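PDB 3HRA: ankyrin repeat family protein from Enterococcus faecalis, which is of unknown specific function but, as a stack of ankyrin repeats, probably serves as a scaffold for binding other proteins. Local coordinates for residues 7-12 with 22-27; 31-36 with 61-66; 74-79 with 89-94. All blocks are in the same frame, centred on the assembly; numbering follows the deposited sequence.

Interaction 1 (7-12 with 22-27); sequences GALLEA and KEILQD
I24 reaches out from helix 18-25 and sets its terminal methyl, CD1, against helix 8-14, where A8, L9 and A12 receive it. The contact is apolar on both sides. I24 CD1 lies 4.1 Å from A8 CB and 4.0 Å from A12 CB, so one methyl meets two alanines a helical turn apart. Its approach to the backbone is closer still, with I24 CD1 3.6 Å from A8 O. That oxygen already accepts the helical bond from A12 N, and the methyl simply packs beside it. Because CG1 of I24 stands anti to the carbonyl carbon (chi1 -66°) and the chain then runs on extended, CD1 is carried straight across to the facing helix.

The methyls of the branched side chains make further apolar contacts. I24 CG2 meets L9 CD1 at 4.0 Å, the two side chains running at a slant to each other. The other branch of L9 turns to a different neighbour: L9 CD2 touches L25 CD2 at 4.1 Å, with these side chains nearly perpendicular. L9 thus divides its two methyls between the consecutive residues I24 and L25.

Helix 8-14 starts at G7, the N-cap residue, whose positive phi suits glycine, and E11 N bonds to G7 O at 2.9 Å.

The pair is an antiparallel helical hairpin of the ankyrin kind; here A8 and A12 receive the tip of I24 while L9 meets I24 and L25 methyl to methyl. Y30 of the following loop touches both A8 and I24. Beyond the hairpin, L9 packs on P42 of helix 42-49 and on L58 of helix 52-60, while L25 rests against A57 and L58, joining this first helical pair to the next.

Interaction 2 (31-36 with 61-66); sequences QVDEVD and RGADIN
The guanidinium of R61 has V32 CG1 over one face, 3.5 Å above its plane and displaced toward the rim, with R61 NH1 the nearest atom at 3.7 Å. R61 NE donates to L25 O, and R61 NH2 bonds to Y30 O. The R61 chain, bent at chi2 and chi3, folds back to bring the group over the valine. The carboxylates of D33 and D64 also come near each other, their planes 50° apart. D33 OD2 accepts from D64 N at 2.9 Å through its syn lone pair, while the bond from the same nitrogen to D33 OD1 is long and weak.

Each loop follows a helical hairpin, as in the ankyrin fold, and the D33 carboxylate of the first grips the backbone of the second. G62, with positive phi, is the C-prime residue of the Schellman motif that ends helix 52-60, and the chain then passes V32 CG2, which lies 3.8 Å from A63 CA.

Two waters widen the grip: one donates to D33 OD1 and D64 O, the other to D33 OD2 and G62 O. Each aspartate is also tied to its own loop. Q31 OE1 accepts from D33 N within a type I turn, and D64 OD1 takes N66 N at 2.9 Å, closing an Asx turn.

Interaction 3 (74-79 with 89-94); sequences SPYLYA and AYMLKH
M91 enters the groove beside P75, Y76 and A79, joining helix 85-94 to helix 75-81 as the two arms of an ankyrin-type helix-turn-helix. The short segments run roughly antiparallel, with 140° between their directions and 10.7 Å between their axes at closest approach.

Taken in order along 89-94, A89 and Y90 look to other helices: A89 packs on L124 of helix 119-128, and Y90 bonds through its OH to D60 while its side chain touches K56 and I59 of helix 52-60. M91 follows and does most of the work. Its CG is anti to the carbonyl carbon (chi1 -70°) and the chain stays extended, which sends the thioether tip to the first turn of helix 75-81. There M91 CE sits 3.6 Å from P75 CB, and M91 SD passes 3.7 Å from Y76 CA. The same sulfur touches A79 CB at 4.1 Å, and it meets the Y76 ring at the edge, near the ring plane.

L92 adds a second touch at that ring's edge. Its CD2 comes to 4.2 Å from Y76 CE1, the two side chains crossing at about a right angle. The phenol end of Y76 continues past them, and Y76 OH bonds to E131, while L125 of helix 119-128 packs against its side chain.

At the end of the helix H94 turns back on Y90: H94 ND1 lies over the centre of the Y90 ring, 3.3 Å above its plane, and makes a weak bond to Y90 O.

The three contacts follow one another along the chain and along the stack, showing how a repeat protein combines packing within its helical pairs with bonding between its loops. Interactions 1 and 3 are the same kind of helical hairpin at different points along the stack, with centres about 20 Å apart and no direct touch. Interaction 2 lies between and meets both. Toward interaction 1, E34 OE2 accepts from L10 N at 2.9 Å, near the start of helix 8-14, and E34 OE1 accepts from G7 N. Toward interaction 3, I65 O takes Y76 N at 3.0 Å, tying the 61-66 loop to helix 75-81.

Interaction 1 (7-12 with 22-27)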
loop_
_atom_site.group_PDB
_atom_site.type_symbol
_atom_site.label_atom_id
_atom_site.label_comp_id
_atom_site.label_asym_id
_atom_site.label_seq_id
_atom_site.Cartn_x
_atom_site.Cartn_y
_atom_site.Cartn_z
ATOM N N GLY A 7 7.065 -25.304 -5.175
ATOM C CA GLY A 7 7.407 -24.889 -3.827
ATOM C C GLY A 7 8.845 -24.473 -3.649
ATOM O O GLY A 7 9.185 -23.863 -2.638
ATOM N N ALA A 8 9.694 -24.804 -4.625
ATOM C CA ALA A 8 11.114 -24.465 -4.549
ATOM C C ALA A 8 11.333 -22.964 -4.335
ATOM O O ALA A 8 12.150 -22.544 -3.502
ATOM C CB ALA A 8 11.852 -24.946 -5.813
ATOM N N LEU A 9 10.598 -22.161 -5.096
ATOM C CA LEU A 9 10.772 -20.712 -5.077
ATOM C C LEU A 9 10.189 -20.117 -3.800
ATOM O O LEU A 9 10.755 -19.189 -3.243
ATOM C CB LEU A 9 10.133 -20.087 -6.323
ATOM C CG LEU A 9 10.380 -18.600 -6.624
ATOM C CD1 LEU A 9 11.883 -18.330 -6.830
ATOM C CD2 LEU A 9 9.591 -18.207 -7.888
ATOM N N LEU A 10 9.057 -20.650 -3.336
ATOM C CA LEU A 10 8.493 -20.232 -2.051
ATOM C C LEU A 10 9.488 -20.480 -0.928
ATOM O O LEU A 10 9.680 -19.630 -0.060
ATOM C CB LEU A 10 7.196 -20.978 -1.761
ATOM C CG LEU A 10 5.951 -20.465 -2.481
ATOM C CD1 LEU A 10 4.858 -21.526 -2.498
ATOM C CD2 LEU A 10 5.450 -19.182 -1.828
ATOM N N GLU A 11 10.122 -21.650 -0.957
ATOM C CA GLU A 11 11.110 -22.005 0.057
ATOM C C GLU A 11 12.325 -21.076 0.030
ATOM O O GLU A 11 12.787 -20.633 1.084
ATOM C CB GLU A 11 11.556 -23.456 -0.089
ATOM C CG GLU A 11 12.475 -23.912 1.030
ATOM C CD GLU A 11 13.134 -25.254 0.735
ATOM O OE1 GLU A 11 12.453 -26.303 0.836
ATOM O OE2 GLU A 11 14.343 -25.253 0.399
ATOM N N ALA A 12 12.838 -20.779 -1.162
ATOM C CA ALA A 12 13.919 -19.806 -1.310
ATOM C C ALA A 12 13.540 -18.407 -0.795
ATOM O O ALA A 12 14.367 -17.738 -0.179
ATOM C CB ALA A 12 14.392 -19.718 -2.755
ATOM N N LYS A 22 17.442 -16.248 -7.571
ATOM C CA LYS A 22 17.914 -15.933 -8.913
ATOM C C LYS A 22 18.282 -17.193 -9.682
ATOM O O LYS A 22 18.053 -17.261 -10.884
ATOM C CB LYS A 22 19.079 -14.946 -8.861
ATOM C CG LYS A 22 18.638 -13.578 -8.435
ATOM C CD LYS A 22 19.797 -12.601 -8.259
ATOM C CE LYS A 22 19.284 -11.171 -8.188
ATOM N NZ LYS A 22 20.389 -10.167 -8.249
ATOM N N GLU A 23 18.849 -18.176 -8.981
ATOM C CA GLU A 23 19.146 -19.480 -9.557
ATOM C C GLU A 23 17.881 -20.117 -10.124
ATOM O O GLU A 23 17.873 -20.587 -11.253
ATOM C CB GLU A 23 19.784 -20.417 -8.513
ATOM C CG GLU A 23 19.880 -21.877 -8.970
ATOM C CD GLU A 23 19.939 -22.868 -7.804
ATOM O OE1 GLU A 23 20.961 -22.855 -7.101
ATOM O OE2 GLU A 23 18.973 -23.665 -7.598
ATOM N N ILE A 24 16.813 -20.142 -9.330
ATOM C CA ILE A 24 15.573 -20.765 -9.779
ATOM C C ILE A 24 14.956 -20.008 -10.954
ATOM O O ILE A 24 14.447 -20.616 -11.892
ATOM C CB ILE A 24 14.554 -20.880 -8.631
ATOM C CG1 ILE A 24 15.063 -21.862 -7.561
ATOM C CG2 ILE A 24 13.185 -21.311 -9.172
ATOM C CD1 ILE A 24 14.318 -21.750 -6.238
ATOM N N LEU A 25 15.019 -18.683 -10.910
ATOM C CA LEU A 25 14.376 -17.859 -11.932
ATOM C C LEU A 25 15.065 -17.995 -13.295
ATOM O O LEU A 25 14.501 -17.621 -14.331
ATOM C CB LEU A 25 14.347 -16.391 -11.497
ATOM C CG LEU A 25 13.397 -16.073 -10.346
ATOM C CD1 LEU A 25 13.453 -14.604 -9.973
ATOM C CD2 LEU A 25 11.959 -16.497 -10.707
ATOM N N GLN A 26 16.275 -18.548 -13.299
ATOM C CA GLN A 26 16.995 -18.782 -14.556
ATOM C C GLN A 26 16.295 -19.877 -15.380
ATOM O O GLN A 26 16.465 -19.960 -16.594
ATOM C CB GLN A 26 18.462 -19.137 -14.277
ATOM C CG GLN A 26 19.347 -19.252 -15.514
ATOM C CD GLN A 26 19.439 -20.678 -16.078
ATOM O OE1 GLN A 26 20.083 -20.903 -17.107
ATOM N NE2 GLN A 26 18.810 -21.636 -15.409
ATOM N N ASP A 27 15.497 -20.699 -14.703
ATOM C CA ASP A 27 14.659 -21.711 -15.349
ATOM C C ASP A 27 13.442 -21.038 -15.975
ATOM O O ASP A 27 12.525 -20.594 -15.269
ATOM C CB ASP A 27 14.240 -22.767 -14.319
ATOM C CG ASP A 27 13.151 -23.713 -14.835
ATOM O OD1 ASP A 27 12.915 -23.770 -16.062
ATOM O OD2 ASP A 27 12.524 -24.399 -13.998
#

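Interaction 2 (31-36 with 61-66)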
loop_
_atom_site.group_PDB
_atom_site.type_symbol
_atom_site.label_atom_id
_atom_site.label_comp_id
_atom_site.label_asym_id
_atom_site.label_seq_id
_atom_site.Cartn_x
_atom_site.Cartn_y
_atom_site.Cartn_z
ATOM N N GLN A 31 7.028 -21.567 -12.896
ATOM C CA GLN A 31 5.820 -20.797 -12.626
ATOM C C GLN A 31 6.054 -19.968 -11.358
ATOM O O GLN A 31 6.038 -20.502 -10.241
ATOM C CB GLN A 31 4.637 -21.746 -12.413
ATOM C CG GLN A 31 3.299 -21.188 -12.894
ATOM C CD GLN A 31 2.629 -20.271 -11.890
ATOM O OE1 GLN A 31 2.795 -19.033 -11.938
ATOM N NE2 GLN A 31 1.854 -20.869 -10.969
ATOM N N VAL A 32 6.269 -18.664 -11.524
ATOM C CA VAL A 32 6.760 -17.853 -10.402
ATOM C C VAL A 32 5.697 -17.543 -9.340
ATOM O O VAL A 32 6.017 -17.143 -8.219
ATOM C CB VAL A 32 7.400 -16.524 -10.885
ATOM C CG1 VAL A 32 8.569 -16.808 -11.835
ATOM C CG2 VAL A 32 6.358 -15.629 -11.562
ATOM N N ASP A 33 4.434 -17.691 -9.710
ATOM C CA ASP A 33 3.357 -17.333 -8.795
ATOM C C ASP A 33 2.703 -18.533 -8.095
ATOM O O ASP A 33 1.511 -18.524 -7.821
ATOM C CB ASP A 33 2.309 -16.484 -9.503
ATOM C CG ASP A 33 2.747 -15.029 -9.661
ATOM O OD1 ASP A 33 3.509 -14.519 -8.820
ATOM O OD2 ASP A 33 2.324 -14.398 -10.633
ATOM N N GLU A 34 3.489 -19.552 -7.784
ATOM C CA GLU A 34 3.016 -20.625 -6.914
ATOM C C GLU A 34 2.605 -20.034 -5.566
ATOM O O GLU A 34 3.118 -18.982 -5.172
ATOM C CB GLU A 34 4.120 -21.665 -6.717
ATOM C CG GLU A 34 5.391 -21.099 -6.112
ATOM C CD GLU A 34 6.519 -22.131 -6.066
ATOM O OE1 GLU A 34 6.579 -23.021 -6.946
ATOM O OE2 GLU A 34 7.351 -22.061 -5.142
ATOM N N VAL A 35 1.686 -20.701 -4.861
ATOM C CA VAL A 35 1.198 -20.169 -3.595
ATOM C C VAL A 35 1.341 -21.124 -2.397
ATOM O O VAL A 35 1.341 -22.357 -2.552
ATOM C CB VAL A 35 -0.272 -19.658 -3.702
ATOM C CG1 VAL A 35 -0.359 -18.411 -4.590
ATOM C CG2 VAL A 35 -1.184 -20.752 -4.208
ATOM N N ASP A 36 1.483 -20.532 -1.213
ATOM C CA ASP A 36 1.529 -21.280 0.036
ATOM C C ASP A 36 0.144 -21.411 0.672
ATOM O O ASP A 36 -0.863 -21.052 0.062
ATOM C CB ASP A 36 2.546 -20.657 1.021
ATOM C CG ASP A 36 2.122 -19.299 1.565
ATOM O OD1 ASP A 36 0.946 -18.869 1.446
ATOM O OD2 ASP A 36 2.993 -18.643 2.169
ATOM N N ARG A 61 10.610 -11.120 -13.717
ATOM C CA ARG A 61 10.244 -12.418 -14.294
ATOM C C ARG A 61 8.738 -12.602 -14.451
ATOM O O ARG A 61 8.275 -13.699 -14.732
ATOM C CB ARG A 61 10.807 -13.570 -13.460
ATOM C CG ARG A 61 12.180 -14.032 -13.893
ATOM C CD ARG A 61 12.106 -14.888 -15.159
ATOM N NE ARG A 61 11.976 -16.317 -14.876
ATOM C CZ ARG A 61 10.843 -17.005 -14.980
ATOM N NH1 ARG A 61 9.726 -16.395 -15.344
ATOM N NH2 ARG A 61 10.819 -18.306 -14.718
ATOM N N GLY A 62 7.979 -11.536 -14.236
ATOM C CA GLY A 62 6.548 -11.546 -14.522
ATOM C C GLY A 62 5.609 -11.873 -13.370
ATOM O O GLY A 62 4.438 -12.155 -13.601
ATOM N N ALA A 63 6.106 -11.821 -12.135
ATOM C CA ALA A 63 5.275 -12.074 -10.958
ATOM C C ALA A 63 4.099 -11.088 -10.915
ATOM O O ALA A 63 4.244 -9.909 -11.234
ATOM C CB ALA A 63 6.110 -11.977 -9.667
ATOM N N ASP A 64 2.931 -11.582 -10.533
ATOM C CA ASP A 64 1.715 -10.766 -10.541
ATOM C C ASP A 64 1.642 -9.930 -9.268
ATOM O O ASP A 64 1.487 -10.483 -8.176
ATOM C CB ASP A 64 0.511 -11.697 -10.624
ATOM C CG ASP A 64 -0.805 -10.957 -10.791
ATOM O OD1 ASP A 64 -0.838 -9.709 -10.736
ATOM O OD2 ASP A 64 -1.817 -11.659 -10.989
ATOM N N ILE A 65 1.772 -8.604 -9.399
ATOM C CA ILE A 65 1.772 -7.735 -8.229
ATOM C C ILE A 65 0.366 -7.610 -7.623
ATOM O O ILE A 65 0.192 -7.076 -6.532
ATOM C CB ILE A 65 2.337 -6.319 -8.532
ATOM C CG1 ILE A 65 1.447 -5.583 -9.540
ATOM C CG2 ILE A 65 3.804 -6.400 -9.016
ATOM C CD1 ILE A 65 1.595 -4.074 -9.513
ATOM N N ASN A 66 -0.628 -8.137 -8.325
ATOM C CA ASN A 66 -2.021 -8.008 -7.889
ATOM C C ASN A 66 -2.634 -9.302 -7.330
ATOM O O ASN A 66 -3.820 -9.349 -7.039
ATOM C CB ASN A 66 -2.889 -7.479 -9.048
ATOM C CG ASN A 66 -2.423 -6.129 -9.542
ATOM O OD1 ASN A 66 -2.380 -5.181 -8.782
ATOM N ND2 ASN A 66 -2.061 -6.040 -10.829
HETATM O O HOH W 1 2.911 -12.493 -7.043
HETATM O O HOH W 2 3.198 -15.197 -13.337
#

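Interaction 3 (74-79 with 89-94)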
loop_
_atom_site.group_PDB
_atom_site.type_symbol
_atom_site.label_atom_id
_atom_site.label_comp_id
_atom_site.label_asym_id
_atom_site.label_seq_id
_atom_site.Cartn_x
_atom_site.Cartn_y
_atom_site.Cartn_z
ATOM N N SER A 74 -2.542 -8.159 -1.850
ATOM C CA SER A 74 -1.634 -8.465 -2.941
ATOM C C SER A 74 -0.286 -7.842 -2.584
ATOM O O SER A 74 -0.200 -7.030 -1.641
ATOM C CB SER A 74 -2.157 -7.842 -4.224
ATOM O OG SER A 74 -2.191 -6.428 -4.088
ATOM N N PRO A 75 0.775 -8.201 -3.331
ATOM C CA PRO A 75 2.083 -7.552 -3.128
ATOM C C PRO A 75 1.985 -6.012 -3.230
ATOM O O PRO A 75 2.575 -5.297 -2.415
ATOM C CB PRO A 75 2.939 -8.132 -4.265
ATOM C CG PRO A 75 2.343 -9.537 -4.489
ATOM C CD PRO A 75 0.842 -9.323 -4.296
ATOM N N TYR A 76 1.233 -5.518 -4.215
ATOM C CA TYR A 76 1.024 -4.080 -4.387
ATOM C C TYR A 76 0.314 -3.424 -3.191
ATOM O O TYR A 76 0.767 -2.410 -2.669
ATOM C CB TYR A 76 0.234 -3.821 -5.672
ATOM C CG TYR A 76 -0.124 -2.372 -5.882
ATOM C CD1 TYR A 76 0.848 -1.444 -6.259
ATOM C CD2 TYR A 76 -1.428 -1.930 -5.717
ATOM C CE1 TYR A 76 0.522 -0.096 -6.444
ATOM C CE2 TYR A 76 -1.760 -0.589 -5.897
ATOM C CZ TYR A 76 -0.777 0.317 -6.258
ATOM O OH TYR A 76 -1.103 1.639 -6.460
ATOM N N LEU A 77 -0.807 -4.002 -2.775
ATOM C CA LEU A 77 -1.574 -3.435 -1.679
ATOM C C LEU A 77 -0.751 -3.416 -0.397
ATOM O O LEU A 77 -0.820 -2.456 0.370
ATOM C CB LEU A 77 -2.872 -4.222 -1.486
ATOM C CG LEU A 77 -3.999 -3.901 -2.480
ATOM C CD1 LEU A 77 -5.104 -4.954 -2.434
ATOM C CD2 LEU A 77 -4.568 -2.491 -2.244
ATOM N N TYR A 78 0.024 -4.477 -0.175
ATOM C CA TYR A 78 0.831 -4.592 1.026
ATOM C C TYR A 78 2.015 -3.616 0.981
ATOM O O TYR A 78 2.287 -2.902 1.951
ATOM C CB TYR A 78 1.305 -6.036 1.224
ATOM C CG TYR A 78 1.893 -6.265 2.597
ATOM C CD1 TYR A 78 1.092 -6.686 3.649
ATOM C CD2 TYR A 78 3.238 -6.010 2.848
ATOM C CE1 TYR A 78 1.621 -6.882 4.916
ATOM C CE2 TYR A 78 3.781 -6.201 4.125
ATOM C CZ TYR A 78 2.969 -6.636 5.145
ATOM O OH TYR A 78 3.504 -6.822 6.404
ATOM N N ALA A 79 2.705 -3.562 -0.153
ATOM C CA ALA A 79 3.827 -2.625 -0.292
ATOM C C ALA A 79 3.400 -1.174 -0.013
ATOM O O ALA A 79 4.103 -0.429 0.670
ATOM C CB ALA A 79 4.451 -2.749 -1.669
ATOM N N ALA A 89 7.961 1.881 -5.479
ATOM C CA ALA A 89 8.492 2.657 -6.598
ATOM C C ALA A 89 8.778 1.762 -7.817
ATOM O O ALA A 89 8.481 2.130 -8.963
ATOM C CB ALA A 89 9.743 3.410 -6.168
ATOM N N TYR A 90 9.365 0.590 -7.568
ATOM C CA TYR A 90 9.658 -0.342 -8.641
ATOM C C TYR A 90 8.372 -0.842 -9.305
ATOM O O TYR A 90 8.277 -0.896 -10.541
ATOM C CB TYR A 90 10.504 -1.512 -8.134
ATOM C CG TYR A 90 11.265 -2.220 -9.223
ATOM C CD1 TYR A 90 12.450 -1.690 -9.722
ATOM C CD2 TYR A 90 10.795 -3.420 -9.761
ATOM C CE1 TYR A 90 13.162 -2.343 -10.719
ATOM C CE2 TYR A 90 11.492 -4.078 -10.752
ATOM C CZ TYR A 90 12.668 -3.534 -11.233
ATOM O OH TYR A 90 13.363 -4.192 -12.221
ATOM N N MET A 91 7.390 -1.202 -8.483
ATOM C CA MET A 91 6.103 -1.662 -9.000
ATOM C C MET A 91 5.445 -0.610 -9.880
ATOM O O MET A 91 4.912 -0.931 -10.931
ATOM C CB MET A 91 5.165 -2.027 -7.864
ATOM C CG MET A 91 5.571 -3.277 -7.105
ATOM S SD MET A 91 4.465 -3.519 -5.706
ATOM C CE MET A 91 4.874 -5.189 -5.187
ATOM N N LEU A 92 5.477 0.642 -9.440
ATOM C CA LEU A 92 4.865 1.740 -10.206
ATOM C C LEU A 92 5.564 1.986 -11.553
ATOM O O LEU A 92 4.976 2.570 -12.467
ATOM C CB LEU A 92 4.847 3.025 -9.377
ATOM C CG LEU A 92 3.896 2.970 -8.175
ATOM C CD1 LEU A 92 4.055 4.190 -7.264
ATOM C CD2 LEU A 92 2.461 2.827 -8.667
ATOM N N LYS A 93 6.814 1.540 -11.679
ATOM C CA LYS A 93 7.552 1.677 -12.939
ATOM C C LYS A 93 7.523 0.426 -13.818
ATOM O O LYS A 93 7.617 0.528 -15.043
ATOM C CB LYS A 93 9.024 2.013 -12.676
ATOM C CG LYS A 93 9.285 3.355 -12.013
ATOM C CD LYS A 93 10.795 3.508 -11.758
ATOM C CE LYS A 93 11.070 4.467 -10.601
ATOM N NZ LYS A 93 12.465 4.338 -10.066
ATOM N N HIS A 94 7.445 -0.753 -13.203
ATOM C CA HIS A 94 7.652 -1.999 -13.951
ATOM C C HIS A 94 6.484 -2.976 -13.960
ATOM O O HIS A 94 6.608 -4.103 -14.442
ATOM C CB HIS A 94 8.915 -2.710 -13.463
ATOM C CG HIS A 94 10.164 -1.950 -13.744
ATOM N ND1 HIS A 94 10.768 -1.127 -12.815
ATOM C CD2 HIS A 94 10.912 -1.855 -14.867
ATOM C CE1 HIS A 94 11.845 -0.581 -13.345
ATOM N NE2 HIS A 94 11.953 -1.008 -14.595
#